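PDB 5AOQ: tyrosine-protein kinase receptor torso from Bombyx mori, which acts as a probable receptor tyrosine kinase that binds prothoracicotropic hormone outside the cell, stimulates MAPK signalling and takes part in initiating metamorphosis, probably through ecdysone production. Local coordinates for residues Gly21-Leu26 / Ile86-Asp91; Trp82-Leu87 / Gln132-Gly137. All blocks are in the same frame, centred on the assembly; numbering follows the deposited sequence.

Contact 1: residues Gly21-Leu26 / Ile86-Asp91; sequences GLLKYL and ILMEHD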
ATOM      1  N   GLY A  21     -15.843  18.173  18.332  1.00 15.24           N
ATOM      2  CA  GLY A  21     -15.748  16.887  18.997  1.00 15.28           C
ATOM      3  C   GLY A  21     -15.187  15.813  18.087  1.00 15.80           C
ATOM      4  O   GLY A  21     -14.663  14.800  18.556  1.00 15.92           O
ATOM      5  N   LEU A  22     -15.299  16.042  16.782  1.00 16.16           N
ATOM      6  CA  LEU A  22     -14.783  15.121  15.777  1.00 16.70           C
ATOM      7  C   LEU A  22     -13.544  15.705  15.104  1.00 16.92           C
ATOM      8  O   LEU A  22     -12.555  15.005  14.894  1.00 17.22           O
ATOM      9  CB  LEU A  22     -15.860  14.821  14.741  1.00 17.06           C
ATOM     10  CG  LEU A  22     -17.147  14.220  15.304  1.00 16.96           C
ATOM     11  CD1 LEU A  22     -18.223  14.226  14.245  1.00 17.34           C
ATOM     12  CD2 LEU A  22     -16.915  12.814  15.817  1.00 17.11           C
ATOM     13  N   LEU A  23     -13.612  16.989  14.764  1.00 16.81           N
ATOM     14  CA  LEU A  23     -12.469  17.704  14.199  1.00 17.04           C
ATOM     15  C   LEU A  23     -11.254  17.623  15.116  1.00 16.89           C
ATOM     16  O   LEU A  23     -10.114  17.741  14.665  1.00 17.22           O
ATOM     17  CB  LEU A  23     -12.827  19.169  13.947  1.00 16.91           C
ATOM     18  CG  LEU A  23     -13.752  19.452  12.766  1.00 17.25           C
ATOM     19  CD1 LEU A  23     -14.240  20.886  12.812  1.00 17.04           C
ATOM     20  CD2 LEU A  23     -13.031  19.181  11.455  1.00 17.90           C
ATOM     21  N   LYS A  24     -11.514  17.430  16.405  1.00 34.96           N
ATOM     22  CA  LYS A  24     -10.467  17.224  17.402  1.00 34.84           C
ATOM     23  C   LYS A  24      -9.443  16.164  16.991  1.00 35.33           C
ATOM     24  O   LYS A  24      -8.298  16.196  17.442  1.00 35.43           O
ATOM     25  CB  LYS A  24     -11.117  16.840  18.737  1.00 34.40           C
ATOM     26  CG  LYS A  24     -10.360  15.815  19.570  1.00 34.50           C
ATOM     27  CD  LYS A  24     -11.095  15.537  20.869  1.00 34.10           C
ATOM     28  CE  LYS A  24     -10.449  14.408  21.652  1.00 34.28           C
ATOM     29  NZ  LYS A  24     -11.219  14.088  22.886  1.00 33.98           N
ATOM     30  N   TYR A  25      -9.854  15.233  16.135  1.00 21.95           N
ATOM     31  CA  TYR A  25      -9.017  14.085  15.792  1.00 22.42           C
ATOM     32  C   TYR A  25      -8.144  14.304  14.553  1.00 22.95           C
ATOM     33  O   TYR A  25      -7.353  13.435  14.193  1.00 23.40           O
ATOM     34  CB  TYR A  25      -9.897  12.849  15.595  1.00 22.57           C
ATOM     35  CG  TYR A  25     -10.605  12.433  16.861  1.00 22.18           C
ATOM     36  CD1 TYR A  25      -9.919  11.775  17.873  1.00 22.16           C
ATOM     37  CD2 TYR A  25     -11.951  12.706  17.053  1.00 21.87           C
ATOM     38  CE1 TYR A  25     -10.554  11.398  19.037  1.00 21.86           C
ATOM     39  CE2 TYR A  25     -12.597  12.330  18.215  1.00 21.57           C
ATOM     40  CZ  TYR A  25     -11.894  11.676  19.203  1.00 21.56           C
ATOM     41  OH  TYR A  25     -12.530  11.300  20.363  1.00 21.32           O
ATOM     42  N   LEU A  26      -8.286  15.458  13.910  1.00 18.17           N
ATOM     43  CA  LEU A  26      -7.451  15.797  12.760  1.00 18.71           C
ATOM     44  C   LEU A  26      -6.140  16.452  13.197  1.00 18.78           C
ATOM     45  O   LEU A  26      -5.280  16.770  12.368  1.00 19.28           O
ATOM     46  CB  LEU A  26      -8.208  16.725  11.808  1.00 18.79           C
ATOM     47  CG  LEU A  26      -9.577  16.225  11.340  1.00 18.77           C
ATOM     48  CD1 LEU A  26     -10.195  17.210  10.358  1.00 18.96           C
ATOM     49  CD2 LEU A  26      -9.477  14.836  10.722  1.00 19.23           C
ATOM     50  N   ILE A  86     -12.214  21.496   5.330  1.00 19.21           N
ATOM     51  CA  ILE A  86     -12.979  20.323   5.746  1.00 18.08           C
ATOM     52  C   ILE A  86     -14.360  20.272   5.098  1.00 17.82           C
ATOM     53  O   ILE A  86     -14.927  21.307   4.736  1.00 18.23           O
ATOM     54  CB  ILE A  86     -13.156  20.286   7.278  1.00 17.14           C
ATOM     55  CG1 ILE A  86     -13.885  21.546   7.754  1.00 17.15           C
ATOM     56  CG2 ILE A  86     -11.801  20.152   7.962  1.00 17.38           C
ATOM     57  CD1 ILE A  86     -14.272  21.527   9.213  1.00 16.25           C
ATOM     58  N   LEU A  87     -14.889  19.056   4.967  1.00 17.27           N
ATOM     59  CA  LEU A  87     -16.247  18.825   4.479  1.00 16.99           C
ATOM     60  C   LEU A  87     -17.160  18.418   5.630  1.00 15.84           C
ATOM     61  O   LEU A  87     -16.854  17.479   6.367  1.00 15.31           O
ATOM     62  CB  LEU A  87     -16.265  17.739   3.397  1.00 17.46           C
ATOM     63  CG  LEU A  87     -15.563  18.042   2.072  1.00 18.68           C
ATOM     64  CD1 LEU A  87     -15.644  16.832   1.154  1.00 19.17           C
ATOM     65  CD2 LEU A  87     -16.164  19.267   1.397  1.00 19.19           C
ATOM     66  N   MET A  88     -18.279  19.123   5.773  1.00 19.45           N
ATOM     67  CA  MET A  88     -19.175  18.925   6.909  1.00 18.43           C
ATOM     68  C   MET A  88     -20.538  18.372   6.521  1.00 18.13           C
ATOM     69  O   MET A  88     -21.195  18.878   5.612  1.00 18.62           O
ATOM     70  CB  MET A  88     -19.360  20.240   7.662  1.00 18.37           C
ATOM     71  CG  MET A  88     -18.314  20.464   8.729  1.00 18.25           C
ATOM     72  SD  MET A  88     -18.440  19.225  10.032  1.00 17.09           S
ATOM     73  CE  MET A  88     -16.736  19.131  10.562  1.00 17.42           C
ATOM     74  N   GLU A  89     -20.945  17.335   7.250  1.00 40.06           N
ATOM     75  CA  GLU A  89     -22.212  16.644   7.045  1.00 40.11           C
ATOM     76  C   GLU A  89     -23.123  16.875   8.257  1.00 40.79           C
ATOM     77  O   GLU A  89     -22.689  17.437   9.262  1.00 41.23           O
ATOM     78  CB  GLU A  89     -21.937  15.149   6.808  1.00 40.09           C
ATOM     79  CG  GLU A  89     -23.072  14.186   7.135  1.00 40.48           C
ATOM     80  CD  GLU A  89     -22.705  12.741   6.873  1.00 40.49           C
ATOM     81  OE1 GLU A  89     -21.531  12.470   6.544  1.00 40.22           O
ATOM     82  OE2 GLU A  89     -23.595  11.872   6.994  1.00 40.80           O
ATOM     83  N   HIS A  90     -24.385  16.461   8.157  1.00 35.84           N
ATOM     84  CA  HIS A  90     -25.325  16.552   9.273  1.00 36.52           C
ATOM     85  C   HIS A  90     -25.085  15.479  10.334  1.00 37.17           C
ATOM     86  O   HIS A  90     -24.931  15.787  11.517  1.00 37.79           O
ATOM     87  CB  HIS A  90     -26.762  16.443   8.766  1.00 36.46           C
ATOM     88  CG  HIS A  90     -27.776  16.292   9.858  1.00 37.18           C
ATOM     89  ND1 HIS A  90     -28.149  15.065  10.364  1.00 37.66           N
ATOM     90  CD2 HIS A  90     -28.493  17.214  10.543  1.00 37.54           C
ATOM     91  CE1 HIS A  90     -29.052  15.238  11.312  1.00 38.29           C
ATOM     92  NE2 HIS A  90     -29.279  16.533  11.440  1.00 38.22           N
ATOM     93  N   ASP A  91     -25.066  14.222   9.902  1.00 40.57           N
ATOM     94  CA  ASP A  91     -24.945  13.088  10.813  1.00 41.23           C
ATOM     95  C   ASP A  91     -23.666  13.170  11.639  1.00 41.56           C
ATOM     96  O   ASP A  91     -23.708  13.076  12.866  1.00 42.33           O
ATOM     97  CB  ASP A  91     -24.978  11.771  10.035  1.00 41.02           C
ATOM     98  CG  ASP A  91     -26.252  11.602   9.227  1.00 40.80           C
ATOM     99  OD1 ASP A  91     -27.334  11.968   9.733  1.00 41.18           O
ATOM    100  OD2 ASP A  91     -26.171  11.103   8.084  1.00 40.28           O
TER

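Contact 2: residues Trp82-Leu87 / Gln132-Gly137; sequences WQLFIL and QDWMEG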
ATOM      1  N   TRP A  82      -0.535  28.515   5.769  1.00 35.31           N
ATOM      2  CA  TRP A  82      -1.163  27.246   5.422  1.00 33.50           C
ATOM      3  C   TRP A  82      -2.672  27.416   5.434  1.00 32.46           C
ATOM      4  O   TRP A  82      -3.189  28.307   6.109  1.00 32.73           O
ATOM      5  CB  TRP A  82      -0.756  26.148   6.404  1.00 32.26           C
ATOM      6  CG  TRP A  82       0.484  25.415   6.028  1.00 32.75           C
ATOM      7  CD1 TRP A  82       1.768  25.782   6.297  1.00 34.10           C
ATOM      8  CD2 TRP A  82       0.560  24.172   5.323  1.00 32.03           C
ATOM      9  NE1 TRP A  82       2.642  24.847   5.798  1.00 34.19           N
ATOM     10  CE2 TRP A  82       1.924  23.849   5.195  1.00 32.96           C
ATOM     11  CE3 TRP A  82      -0.393  23.302   4.785  1.00 30.84           C
ATOM     12  CZ2 TRP A  82       2.359  22.693   4.550  1.00 32.76           C
ATOM     13  CZ3 TRP A  82       0.040  22.156   4.145  1.00 30.71           C
ATOM     14  CH2 TRP A  82       1.404  21.862   4.033  1.00 31.67           C
ATOM     15  N   GLN A  83      -3.378  26.571   4.689  1.00 33.15           N
ATOM     16  CA  GLN A  83      -4.838  26.586   4.725  1.00 32.08           C
ATOM     17  C   GLN A  83      -5.413  25.193   4.949  1.00 30.31           C
ATOM     18  O   GLN A  83      -5.024  24.236   4.280  1.00 30.15           O
ATOM     19  CB  GLN A  83      -5.398  27.181   3.433  1.00 32.92           C
ATOM     20  CG  GLN A  83      -4.934  28.602   3.151  1.00 34.90           C
ATOM     21  CD  GLN A  83      -5.611  29.203   1.936  1.00 35.74           C
ATOM     22  OE1 GLN A  83      -4.949  29.698   1.023  1.00 37.32           O
ATOM     23  NE2 GLN A  83      -6.938  29.171   1.922  1.00 34.77           N
ATOM     24  N   LEU A  84      -6.344  25.098   5.895  1.00 24.69           N
ATOM     25  CA  LEU A  84      -7.039  23.850   6.196  1.00 23.11           C
ATOM     26  C   LEU A  84      -8.475  23.905   5.702  1.00 22.51           C
ATOM     27  O   LEU A  84      -9.161  24.914   5.869  1.00 22.77           O
ATOM     28  CB  LEU A  84      -7.011  23.566   7.700  1.00 22.21           C
ATOM     29  CG  LEU A  84      -7.856  22.384   8.191  1.00 20.65           C
ATOM     30  CD1 LEU A  84      -7.398  21.072   7.572  1.00 20.46           C
ATOM     31  CD2 LEU A  84      -7.806  22.303   9.706  1.00 19.96           C
ATOM     32  N   PHE A  85      -8.913  22.810   5.085  1.00 21.84           N
ATOM     33  CA  PHE A  85     -10.265  22.702   4.550  1.00 21.31           C
ATOM     34  C   PHE A  85     -10.928  21.412   4.998  1.00 20.01           C
ATOM     35  O   PHE A  85     -10.283  20.363   5.044  1.00 19.84           O
ATOM     36  CB  PHE A  85     -10.236  22.772   3.026  1.00 22.25           C
ATOM     37  CG  PHE A  85      -9.629  24.030   2.504  1.00 23.68           C
ATOM     38  CD1 PHE A  85      -8.254  24.167   2.432  1.00 24.61           C
ATOM     39  CD2 PHE A  85     -10.425  25.087   2.109  1.00 24.22           C
ATOM     40  CE1 PHE A  85      -7.688  25.326   1.965  1.00 26.10           C
ATOM     41  CE2 PHE A  85      -9.861  26.249   1.640  1.00 25.75           C
ATOM     42  CZ  PHE A  85      -8.491  26.370   1.573  1.00 26.70           C
ATOM     43  N   ILE A  86     -12.214  21.496   5.330  1.00 19.21           N
ATOM     44  CA  ILE A  86     -12.979  20.323   5.746  1.00 18.08           C
ATOM     45  C   ILE A  86     -14.360  20.272   5.098  1.00 17.82           C
ATOM     46  O   ILE A  86     -14.927  21.307   4.736  1.00 18.23           O
ATOM     47  CB  ILE A  86     -13.156  20.286   7.278  1.00 17.14           C
ATOM     48  CG1 ILE A  86     -13.885  21.546   7.754  1.00 17.15           C
ATOM     49  CG2 ILE A  86     -11.801  20.152   7.962  1.00 17.38           C
ATOM     50  CD1 ILE A  86     -14.272  21.527   9.213  1.00 16.25           C
ATOM     51  N   LEU A  87     -14.889  19.056   4.967  1.00 17.27           N
ATOM     52  CA  LEU A  87     -16.247  18.825   4.479  1.00 16.99           C
ATOM     53  C   LEU A  87     -17.160  18.418   5.630  1.00 15.84           C
ATOM     54  O   LEU A  87     -16.854  17.479   6.367  1.00 15.31           O
ATOM     55  CB  LEU A  87     -16.265  17.739   3.397  1.00 17.46           C
ATOM     56  CG  LEU A  87     -15.563  18.042   2.072  1.00 18.68           C
ATOM     57  CD1 LEU A  87     -15.644  16.832   1.154  1.00 19.17           C
ATOM     58  CD2 LEU A  87     -16.164  19.267   1.397  1.00 19.19           C
ATOM     59  N   GLN A 132      -7.513  29.728  13.268  1.00 28.25           N
ATOM     60  CA  GLN A 132      -8.404  30.869  13.425  1.00 28.44           C
ATOM     61  C   GLN A 132      -9.808  30.430  13.031  1.00 27.31           C
ATOM     62  O   GLN A 132      -9.984  29.388  12.402  1.00 26.50           O
ATOM     63  CB  GLN A 132      -7.937  32.066  12.591  1.00 29.49           C
ATOM     64  CG  GLN A 132      -7.983  31.868  11.087  1.00 29.33           C
ATOM     65  CD  GLN A 132      -7.418  33.061  10.334  1.00 30.66           C
ATOM     66  OE1 GLN A 132      -8.050  33.587   9.417  1.00 30.77           O
ATOM     67  NE2 GLN A 132      -6.220  33.490  10.716  1.00 31.84           N
ATOM     68  N   ASP A 133     -10.801  31.223  13.421  1.00 30.77           N
ATOM     69  CA  ASP A 133     -12.204  30.831  13.310  1.00 29.92           C
ATOM     70  C   ASP A 133     -12.607  30.387  11.901  1.00 29.38           C
ATOM     71  O   ASP A 133     -12.164  30.957  10.904  1.00 29.92           O
ATOM     72  CB  ASP A 133     -13.095  31.985  13.769  1.00 30.43           C
ATOM     73  CG  ASP A 133     -12.848  32.368  15.215  1.00 31.00           C
ATOM     74  OD1 ASP A 133     -11.768  32.028  15.745  1.00 31.27           O
ATOM     75  OD2 ASP A 133     -13.730  33.009  15.824  1.00 31.29           O
ATOM     76  N   TRP A 134     -13.450  29.360  11.841  1.00 25.05           N
ATOM     77  CA  TRP A 134     -13.893  28.778  10.579  1.00 24.53           C
ATOM     78  C   TRP A 134     -14.683  29.770   9.732  1.00 25.01           C
ATOM     79  O   TRP A 134     -15.408  30.613  10.260  1.00 25.41           O
ATOM     80  CB  TRP A 134     -14.747  27.534  10.845  1.00 23.56           C
ATOM     81  CG  TRP A 134     -13.968  26.391  11.418  1.00 23.12           C
ATOM     82  CD1 TRP A 134     -13.865  26.044  12.734  1.00 23.10           C
ATOM     83  CD2 TRP A 134     -13.178  25.444  10.691  1.00 22.78           C
ATOM     84  NE1 TRP A 134     -13.060  24.939  12.870  1.00 22.79           N
ATOM     85  CE2 TRP A 134     -12.625  24.552  11.631  1.00 22.56           C
ATOM     86  CE3 TRP A 134     -12.889  25.263   9.336  1.00 22.76           C
ATOM     87  CZ2 TRP A 134     -11.795  23.497  11.258  1.00 22.29           C
ATOM     88  CZ3 TRP A 134     -12.061  24.220   8.969  1.00 22.48           C
ATOM     89  CH2 TRP A 134     -11.526  23.348   9.925  1.00 22.24           C
ATOM     90  N   MET A 135     -14.534  29.657   8.414  1.00 33.30           N
ATOM     91  CA  MET A 135     -15.266  30.494   7.468  1.00 33.88           C
ATOM     92  C   MET A 135     -16.206  29.636   6.632  1.00 33.29           C
ATOM     93  O   MET A 135     -15.803  28.624   6.061  1.00 32.77           O
ATOM     94  CB  MET A 135     -14.300  31.263   6.567  1.00 34.88           C
ATOM     95  CG  MET A 135     -13.355  32.175   7.333  1.00 35.66           C
ATOM     96  SD  MET A 135     -12.389  33.255   6.262  1.00 37.15           S
ATOM     97  CE  MET A 135     -11.384  34.105   7.476  1.00 37.93           C
ATOM     98  N   GLU A 136     -17.464  30.056   6.568  1.00 25.28           N
ATOM     99  CA  GLU A 136     -18.505  29.292   5.897  1.00 24.86           C
ATOM    100  C   GLU A 136     -18.302  29.285   4.386  1.00 25.30           C
ATOM    101  O   GLU A 136     -18.157  30.339   3.765  1.00 26.31           O
ATOM    102  CB  GLU A 136     -19.877  29.868   6.251  1.00 25.26           C
ATOM    103  CG  GLU A 136     -21.052  28.970   5.906  1.00 24.86           C
ATOM    104  CD  GLU A 136     -22.358  29.479   6.489  1.00 25.35           C
ATOM    105  OE1 GLU A 136     -22.392  30.638   6.953  1.00 26.10           O
ATOM    106  OE2 GLU A 136     -23.349  28.717   6.486  1.00 25.10           O
ATOM    107  N   GLY A 137     -18.297  28.087   3.807  1.00 32.71           N
ATOM    108  CA  GLY A 137     -18.090  27.915   2.381  1.00 33.13           C
ATOM    109  C   GLY A 137     -19.372  27.523   1.674  1.00 33.17           C
ATOM    110  O   GLY A 137     -20.460  27.686   2.229  1.00 33.14           O
TER

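Contact 1: residues Gly21-Leu26 / Ile86-Asp91
Leu23, on the short helix 20-23, turns its branched end to Ile86 and Met88 of strand 83-88, and most of the packing is made there. Its CD2 meets Ile86 CD1 at 3.5 Å, the two side chains touching tip to tip. Ile86 holds CG1 in the crowded position between its own N and carbonyl carbon (chi1 59°), which brings CD1 to the leucine and leaves CG2 as a second methyl facing Leu23 CD2. Met88 reaches the same leucine by another route: the chain bends at chi2 (-65°), and the terminal methyl CE comes to 3.7 Å from Leu23 CG. Packing is slacker toward Leu26, whose CD1 crosses Ile86 CG2 obliquely at 4.1 Å. Beyond Met88 the chain turns away to the exposed His90, whose ND1 donates to Asp91 OD1 over 3.3 Å, while Glu89 makes a salt bridge with Lys116.

Around the contact, Ile96 and Phe98 add further apolar surface, and on the helical side Leu22 and Tyr25 pack on Leu43 of the second subunit. Between the two segments every touching atom is an aliphatic carbon, Met88 included, which touches through its methyl CE. All four residues are buried, which implies that 21-26 is held against strand 83-88 of the sheet, within the first fibronectin type III domain, probably mainly by burial of apolar surface.

Contact 2: residues Trp82-Leu87 / Gln132-Gly137
A CH-pi contact between Ile86 and Trp134 joins two strands of one antiparallel sheet that are not neighbours in it. The isoleucine end methyl CD1 stands over one face of the six-membered ring, 3.6 Å from its centroid and 22° off the ring normal. It leans toward the rim, and its nearest ring atom is Trp134 CH2 at 3.4 Å. Ile86 CG1 follows onto the same part of the ring, coming to 3.5 Å from Trp134 CZ3, so a whole ethyl branch lies against the benzo portion of the indole. The two side chains cross at about a right angle.

The sheet is that of the first of the receptor's unusual fibronectin type III domains, with its four strands in the order 98-101, 83-88, 118-124, 134-140. Strand 118-124 thus runs between the two partners; Ile86 pairs with Trp121 and Leu84 with Thr123 by backbone hydrogen bonds. The indole therefore has to bridge the width of a strand. Trp134 does so with CG turned beside its own N and opposite the carbonyl carbon (chi1 -68°), which sends the ring across Thr123 and brings its far corner, CZ3 and CH2, to strand 83-88. Leu84 meets that corner too, its CD2 approaching Trp134 CH2 obliquely at 3.9 Å.

Without the indole, with an alanine at Trp134, Ile86 CD1 and Leu84 CD2 would probably lose their aromatic partner, and a gap would be likely to open beside Thr123 of the intervening strand. Phe85, between these two residues, points away from Trp134 and packs instead on Phe74, Val62 and Ile101. Past the tryptophan, Glu136 makes a salt bridge with Arg15 and accepts a hydrogen bond from Gln119.

How the contacts relate
Contacts 1 and 2 have centres about 12 Å apart on one side of the chain's centre, and both use strand 83-88. Along the chain helix 20-23 comes first, then strand 83-88, and strand 134-140 last. Strand 83-88 meets the helix in 21-26 / 86-91 and, in 82-87 / 132-137, strand 134-140, one of the two edge strands within the chain, reached across strand 118-124. The contacts share Ile86 and also touch directly, Leu23 CD1 lying 3.9 Å from Trp134 CZ2. Helix and both strands thus meet in one continuous apolar cluster of the first fibronectin type III domain in this extracellular portion of the receptor, whereas hormone binding is assigned to the second.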